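Local coordinates for protein halogenase PltM (Pseudomonas fluorescens, PDB 6BZN) that halogenates phenolic substrates with an unusually broad choice of substrate and halide, probably as a flavin-dependent enzyme that uses FAD, at residues F350-G353 with L354-T357; L339-A342 with T343-D347; E386-C389 with L390-A394. All coordinates share one frame; numbering follows the deposited sequence.

Overall arrangement
Along the chain the three contacts come in series: contact 2 (339-347), then contact 1 (350-357), then contact 3 (386-394). Contact 2 is the short helix 340-343 and the loop after it, directly following 336-338, an outermost strand of the parallel sheet. Contact 1 lies at the beginning of helix 352-374, and contact 3 lies within helix 383-406. Their centres are about 9 Å apart for contacts 1 and 2, about 10 Å for contacts 2 and 3, and about 12 Å for contacts 1 and 3. Pro-340 packs on Thr-356 and Thr-357. Contacts 1 and 2 hold FAD-binding residues, and helix 383-406 packs on both.

Contact 1. Residues F350-G353 with L354-T357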
loop_
_atom_site.group_PDB
_atom_site.type_symbol
_atom_site.label_atom_id
_atom_site.label_comp_id
_atom_site.label_asym_id
_atom_site.label_seq_id
_atom_site.Cartn_x
_atom_site.Cartn_y
_atom_site.Cartn_z
ATOM N N PHE A 350 -1.173 -6.387 3.429
ATOM C CA PHE A 350 -2.282 -6.020 2.527
ATOM C C PHE A 350 -1.998 -4.845 1.612
ATOM O O PHE A 350 -2.875 -4.462 0.835
ATOM C CB PHE A 350 -3.621 -5.797 3.253
ATOM C CG PHE A 350 -4.138 -7.007 3.960
ATOM C CD1 PHE A 350 -4.423 -8.160 3.246
ATOM C CD2 PHE A 350 -4.366 -6.994 5.316
ATOM C CE1 PHE A 350 -4.912 -9.292 3.866
ATOM C CE2 PHE A 350 -4.857 -8.122 5.950
ATOM C CZ PHE A 350 -5.132 -9.271 5.226
ATOM N N SER A 351 -0.795 -4.266 1.693
ATOM C CA SER A 351 -0.343 -3.267 0.750
ATOM C C SER A 351 -1.341 -2.098 0.585
ATOM O O SER A 351 -1.629 -1.638 -0.513
ATOM C CB SER A 351 0.027 -3.959 -0.578
ATOM O OG SER A 351 0.956 -3.172 -1.281
ATOM N N ARG A 352 -1.855 -1.608 1.713
ATOM C CA ARG A 352 -2.817 -0.511 1.702
ATOM C C ARG A 352 -2.169 0.863 1.443
ATOM O O ARG A 352 -2.846 1.775 0.974
ATOM C CB ARG A 352 -3.620 -0.464 3.014
ATOM C CG ARG A 352 -4.365 -1.753 3.356
ATOM C CD ARG A 352 -5.265 -2.271 2.236
ATOM N NE ARG A 352 -6.316 -1.313 1.894
ATOM C CZ ARG A 352 -7.309 -1.530 1.033
ATOM N NH1 ARG A 352 -7.421 -2.698 0.384
ATOM N NH2 ARG A 352 -8.200 -0.561 0.821
ATOM N N GLY A 353 -0.872 0.992 1.717
ATOM C CA GLY A 353 -0.156 2.266 1.526
ATOM C C GLY A 353 -0.263 2.839 0.121
ATOM O O GLY A 353 -0.617 4.005 -0.055
ATOM N N LEU A 354 0.023 2.017 -0.887
ATOM C CA LEU A 354 -0.094 2.456 -2.275
ATOM C C LEU A 354 -1.509 2.888 -2.635
ATOM O O LEU A 354 -1.706 3.851 -3.384
ATOM C CB LEU A 354 0.341 1.350 -3.246
ATOM C CG LEU A 354 1.846 1.151 -3.358
ATOM C CD1 LEU A 354 2.110 -0.160 -4.089
ATOM C CD2 LEU A 354 2.519 2.323 -4.055
ATOM N N ILE A 355 -2.489 2.170 -2.092
ATOM C CA ILE A 355 -3.877 2.475 -2.362
ATOM C C ILE A 355 -4.204 3.865 -1.825
ATOM O O ILE A 355 -4.725 4.712 -2.560
ATOM C CB ILE A 355 -4.827 1.439 -1.720
ATOM C CG1 ILE A 355 -4.577 0.051 -2.321
ATOM C CG2 ILE A 355 -6.260 1.890 -1.900
ATOM C CD1 ILE A 355 -5.340 -1.085 -1.657
ATOM N N THR A 356 -3.892 4.087 -0.545
ATOM C CA THR A 356 -4.196 5.362 0.093
ATOM C C THR A 356 -3.489 6.501 -0.646
ATOM O O THR A 356 -4.101 7.550 -0.900
ATOM C CB THR A 356 -3.792 5.354 1.574
ATOM O OG1 THR A 356 -4.359 4.204 2.219
ATOM C CG2 THR A 356 -4.264 6.596 2.270
ATOM N N THR A 357 -2.222 6.275 -1.005
ATOM C CA THR A 357 -1.439 7.246 -1.783
ATOM C C THR A 357 -2.107 7.677 -3.097
ATOM O O THR A 357 -2.272 8.876 -3.348
ATOM C CB THR A 357 -0.027 6.710 -2.062
ATOM O OG1 THR A 357 0.662 6.550 -0.819
ATOM C CG2 THR A 357 0.786 7.667 -2.959
HETATM O O HOH W 1 1.496 -0.548 -0.320
HETATM O O HOH W 2 -6.052 1.912 2.041
#
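Near the beginning of helix 352-374, the carbonyls of Arg-352 and Gly-353 take i to i+4 bonds from Thr-356 N and Thr-357 N, the first nearly linear. This first helical turn belongs to the FAD site of the halogenase, where Ser-351 and Leu-354 both bind the cofactor in another structure of the protein. Among the side chains, Arg-352 and Ile-355 pack against each other, methyl over guanidinium. The arginine chain bends at chi2 and chi3 (-53° and -61°), folding the guanidinium back so that Ile-355 CD1 sits over the centre of one of its faces, 3.3 Å above the plane. The charged end is held from elsewhere: NH1 forms a salt bridge with Glu-69, and NH2 bonds to a glycerol. Arg-352 NE donates to a water at 3.2 Å, which also bonds to Thr-356 OG1 and so ties the arginine to the next turn. A leucine in place of Arg-352 would probably leave Glu-69 without its charged mate and the water on Thr-356 OG1 without its NE donor. Ser-351 reaches the helix through another water, which donates to Ser-351 OG and accepts from Leu-354 N at 3.0 Å; the same OG is bonded to Ala-65 O, itself in an FAD-binding residue. At the far end, Gly-353 O is gripped twice by Thr-357. Besides the backbone N, Thr-357 OG1 donates to Gly-353 O at 2.9 Å, from 41° above the carbonyl plane.

Contact 2. Residues L339-A342 with T343-D347; sequences LPQA and TGFID
Gln-341 lays its amide alongside the ring of Phe-345, the two side chains pointing the same way with their planes 69° apart. The amide oxygen does the touching: Gln-341 OE1 lies 3.4 Å from Phe-345 CD1, with CE1 next nearest. A bend at chi2 (-74°) brings the glutamine end round to the ring, although its CB sets out away from the loop. At the end of the short helix, Thr-343 turns its hydroxyl back on the first turn. Its OG1 donates to Leu-339 O at 2.9 Å, coming from well above the carbonyl plane, and is also bonded to Asn-331. Pro-340 O takes two donors: Gly-344 N at 2.8 Å, almost straight, and Thr-343 N from above the carbonyl plane. Thr-343 N also makes a weak bond to Leu-339 O. Gly-344 then leaves helical geometry, and it and Phe-345 continue in extended conformation, Phe-345 pairing its backbone with Tyr-326. This is a single helical turn after a strand of the parallel, Rossmann-like sheet, with Leu-339 as N-cap residue; it presents Gln-341, which contacts FAD in another structure of this protein, as does Tyr-326.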
loop_
_atom_site.group_PDB
_atom_site.type_symbol
_atom_site.label_atom_id
_atom_site.label_comp_id
_atom_site.label_asym_id
_atom_site.label_seq_id
_atom_site.Cartn_x
_atom_site.Cartn_y
_atom_site.Cartn_z
ATOM N N LEU A 339 0.930 14.205 1.755
ATOM C CA LEU A 339 0.400 12.994 1.152
ATOM C C LEU A 339 0.438 11.841 2.170
ATOM O O LEU A 339 1.025 11.974 3.256
ATOM C CB LEU A 339 1.151 12.671 -0.140
ATOM C CG LEU A 339 0.845 13.560 -1.345
ATOM C CD1 LEU A 339 1.626 13.021 -2.538
ATOM C CD2 LEU A 339 -0.631 13.640 -1.689
ATOM N N PRO A 340 -0.220 10.707 1.850
ATOM C CA PRO A 340 -0.371 9.671 2.888
ATOM C C PRO A 340 0.887 9.150 3.550
ATOM O O PRO A 340 0.896 9.063 4.770
ATOM C CB PRO A 340 -1.114 8.561 2.157
ATOM C CG PRO A 340 -2.004 9.337 1.247
ATOM C CD PRO A 340 -1.124 10.441 0.718
ATOM N N GLN A 341 1.949 8.846 2.811
ATOM C CA GLN A 341 3.188 8.372 3.466
ATOM C C GLN A 341 3.761 9.361 4.487
ATOM O O GLN A 341 4.306 8.947 5.520
ATOM C CB GLN A 341 4.282 8.049 2.448
ATOM C CG GLN A 341 4.038 6.815 1.621
ATOM C CD GLN A 341 4.243 5.513 2.394
ATOM O OE1 GLN A 341 3.324 4.697 2.487
ATOM N NE2 GLN A 341 5.458 5.295 2.915
ATOM N N ALA A 342 3.655 10.654 4.186
ATOM C CA ALA A 342 4.076 11.693 5.112
ATOM C C ALA A 342 3.129 11.832 6.322
ATOM O O ALA A 342 3.522 12.401 7.333
ATOM C CB ALA A 342 4.205 13.016 4.383
ATOM N N THR A 343 1.898 11.333 6.198
ATOM C CA THR A 343 0.849 11.469 7.213
ATOM C C THR A 343 0.768 10.289 8.151
ATOM O O THR A 343 0.714 10.453 9.380
ATOM C CB THR A 343 -0.533 11.602 6.522
ATOM O OG1 THR A 343 -0.489 12.704 5.615
ATOM C CG2 THR A 343 -1.632 11.843 7.513
ATOM N N GLY A 344 0.715 9.092 7.573
ATOM C CA GLY A 344 0.562 7.894 8.363
ATOM C C GLY A 344 0.940 6.641 7.620
ATOM O O GLY A 344 0.811 6.583 6.400
ATOM N N PHE A 345 1.438 5.653 8.353
ATOM C CA PHE A 345 1.711 4.330 7.798
ATOM C C PHE A 345 1.447 3.277 8.849
ATOM O O PHE A 345 1.713 3.507 10.010
ATOM C CB PHE A 345 3.156 4.215 7.335
ATOM C CG PHE A 345 3.436 2.943 6.584
ATOM C CD1 PHE A 345 3.007 2.805 5.274
ATOM C CD2 PHE A 345 4.108 1.891 7.182
ATOM C CE1 PHE A 345 3.253 1.634 4.564
ATOM C CE2 PHE A 345 4.371 0.724 6.480
ATOM C CZ PHE A 345 3.943 0.600 5.161
ATOM N N ILE A 346 0.940 2.114 8.437
ATOM C CA ILE A 346 0.618 1.057 9.392
ATOM C C ILE A 346 1.519 -0.154 9.211
ATOM O O ILE A 346 2.263 -0.510 10.122
ATOM C CB ILE A 346 -0.876 0.676 9.307
ATOM C CG1 ILE A 346 -1.770 1.895 9.624
ATOM C CG2 ILE A 346 -1.191 -0.479 10.241
ATOM C CD1 ILE A 346 -1.579 2.537 10.994
ATOM N N ASP A 347 1.462 -0.796 8.053
ATOM C CA ASP A 347 2.210 -2.036 7.856
ATOM C C ASP A 347 2.211 -2.397 6.378
ATOM O O ASP A 347 1.314 -1.998 5.656
ATOM C CB ASP A 347 1.550 -3.161 8.683
ATOM C CG ASP A 347 2.467 -4.359 8.943
ATOM O OD1 ASP A 347 2.505 -5.252 8.068
ATOM O OD2 ASP A 347 3.109 -4.440 10.039
#

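Contact 3. Residues E386-C389 with L390-A394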
loop_
_atom_site.group_PDB
_atom_site.type_symbol
_atom_site.label_atom_id
_atom_site.label_comp_id
_atom_site.label_asym_id
_atom_site.label_seq_id
_atom_site.Cartn_x
_atom_site.Cartn_y
_atom_site.Cartn_z
ATOM N N GLU A 386 -7.946 15.491 3.910
ATOM C CA GLU A 386 -7.617 15.058 5.265
ATOM C C GLU A 386 -8.551 13.970 5.787
ATOM O O GLU A 386 -8.106 13.005 6.395
ATOM C CB GLU A 386 -7.667 16.251 6.215
ATOM C CG GLU A 386 -7.268 15.920 7.636
ATOM C CD GLU A 386 -7.130 17.163 8.475
ATOM O OE1 GLU A 386 -8.080 17.495 9.206
ATOM O OE2 GLU A 386 -6.087 17.841 8.366
ATOM N N ARG A 387 -9.850 14.165 5.588
ATOM C CA ARG A 387 -10.835 13.194 6.033
ATOM C C ARG A 387 -10.570 11.819 5.420
ATOM O O ARG A 387 -10.526 10.831 6.139
ATOM C CB ARG A 387 -12.251 13.676 5.720
ATOM C CG ARG A 387 -13.336 12.665 6.056
ATOM C CD ARG A 387 -14.710 13.302 5.933
ATOM N NE ARG A 387 -15.790 12.312 6.000
ATOM C CZ ARG A 387 -16.759 12.137 5.095
ATOM N NH1 ARG A 387 -16.846 12.879 3.995
ATOM N NH2 ARG A 387 -17.681 11.193 5.305
ATOM N N HIS A 388 -10.385 11.758 4.104
ATOM C CA HIS A 388 -9.990 10.504 3.467
ATOM C C HIS A 388 -8.706 9.912 4.091
ATOM O O HIS A 388 -8.697 8.755 4.504
ATOM C CB HIS A 388 -9.799 10.658 1.958
ATOM C CG HIS A 388 -9.053 9.512 1.363
ATOM N ND1 HIS A 388 -7.735 9.606 0.971
ATOM C CD2 HIS A 388 -9.398 8.212 1.227
ATOM C CE1 HIS A 388 -7.323 8.424 0.554
ATOM N NE2 HIS A 388 -8.311 7.560 0.710
ATOM N N CYS A 389 -7.639 10.705 4.191
ATOM C CA CYS A 389 -6.341 10.153 4.594
ATOM C C CYS A 389 -6.345 9.654 6.034
ATOM O O CYS A 389 -5.893 8.526 6.318
ATOM C CB CYS A 389 -5.210 11.154 4.389
ATOM S SG CYS A 389 -3.602 10.378 4.685
ATOM N N LEU A 390 -6.892 10.462 6.938
ATOM C CA LEU A 390 -6.908 10.076 8.350
ATOM C C LEU A 390 -7.830 8.864 8.577
ATOM O O LEU A 390 -7.477 7.973 9.332
ATOM C CB LEU A 390 -7.296 11.234 9.271
ATOM C CG LEU A 390 -6.432 12.512 9.239
ATOM C CD1 LEU A 390 -6.593 13.305 10.540
ATOM C CD2 LEU A 390 -4.955 12.307 8.923
ATOM N N ASN A 391 -8.979 8.832 7.905
ATOM C CA ASN A 391 -9.870 7.660 7.979
ATOM C C ASN A 391 -9.204 6.418 7.410
ATOM O O ASN A 391 -9.368 5.325 7.956
ATOM C CB ASN A 391 -11.197 7.894 7.238
ATOM C CG ASN A 391 -12.123 8.860 7.942
ATOM O OD1 ASN A 391 -11.829 9.359 9.011
ATOM N ND2 ASN A 391 -13.273 9.129 7.320
ATOM N N ALA A 392 -8.481 6.573 6.303
ATOM C CA ALA A 392 -7.752 5.452 5.679
ATOM C C ALA A 392 -6.689 4.824 6.598
ATOM O O ALA A 392 -6.607 3.591 6.724
ATOM C CB ALA A 392 -7.126 5.901 4.381
ATOM N N VAL A 393 -5.924 5.671 7.274
ATOM C CA VAL A 393 -4.906 5.220 8.213
ATOM C C VAL A 393 -5.562 4.520 9.419
ATOM O O VAL A 393 -5.097 3.462 9.866
ATOM C CB VAL A 393 -3.988 6.393 8.644
ATOM C CG1 VAL A 393 -3.044 5.977 9.762
ATOM C CG2 VAL A 393 -3.181 6.888 7.438
ATOM N N ALA A 394 -6.653 5.097 9.919
ATOM C CA ALA A 394 -7.402 4.483 11.022
ATOM C C ALA A 394 -7.953 3.102 10.621
ATOM O O ALA A 394 -7.785 2.132 11.350
ATOM C CB ALA A 394 -8.531 5.387 11.471
HETATM O O HOH W 3 -15.398 10.896 8.411
#
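Leu-390 crosses the aliphatic part of Glu-386 within the regular alpha-helix 383-406, and here the side chains pack tightly: Leu-390 CG lies 3.9 Å from Glu-386 CG and presses on Glu-386 O at 3.3 Å. The glutamate chain is extended beyond CG and carries its carboxylate away from the leucine, to a salt bridge with Arg-379 and a hydrogen bond to Asn-331 N. The backbone bonds from Leu-390, Asn-391, Ala-392 and Val-393 back to Glu-386, Arg-387, His-388 and Cys-389 are all of the i to i+4 kind. Cys-389 and Val-393 make a looser apolar touch on the buried side, Cys-389 SG lying 4.5 Å from Val-393 CG2, while Val-393 CG2 rests 3.4 Å from Cys-389 O. His-388 lies on another buried flank, and Ala-392 CB stands over one face of its ring, 4.2 Å from His-388 NE2, a nitrogen that is bonded to a glycerol.

The side chains of Arg-387 and Asn-391 are held more loosely and are more open to solvent. Here CG of Arg-387 comes no closer than 3.8 Å to ND2 of Asn-391, and the guanidinium and amide planes are nearly perpendicular, 89° apart. A water joins them instead: it sits at the guanidinium edge, in its plane, accepting from Arg-387 NE at 2.8 Å and from Asn-391 ND2 at 3.0 Å. Asn-391 ND2 also makes a weak hydrogen bond to Pro-457 O, and Arg-387 NH1 forms a salt bridge with Glu-384.

Around the helix, His-388 and Ala-392 pack on Thr-356 of helix 352-374. Cys-389 and Leu-390 contact Thr-343 of the short helix 340-343, which follows edge strand 336-338 of the parallel sheet, and Val-393 touches Ile-346 in the loop beyond.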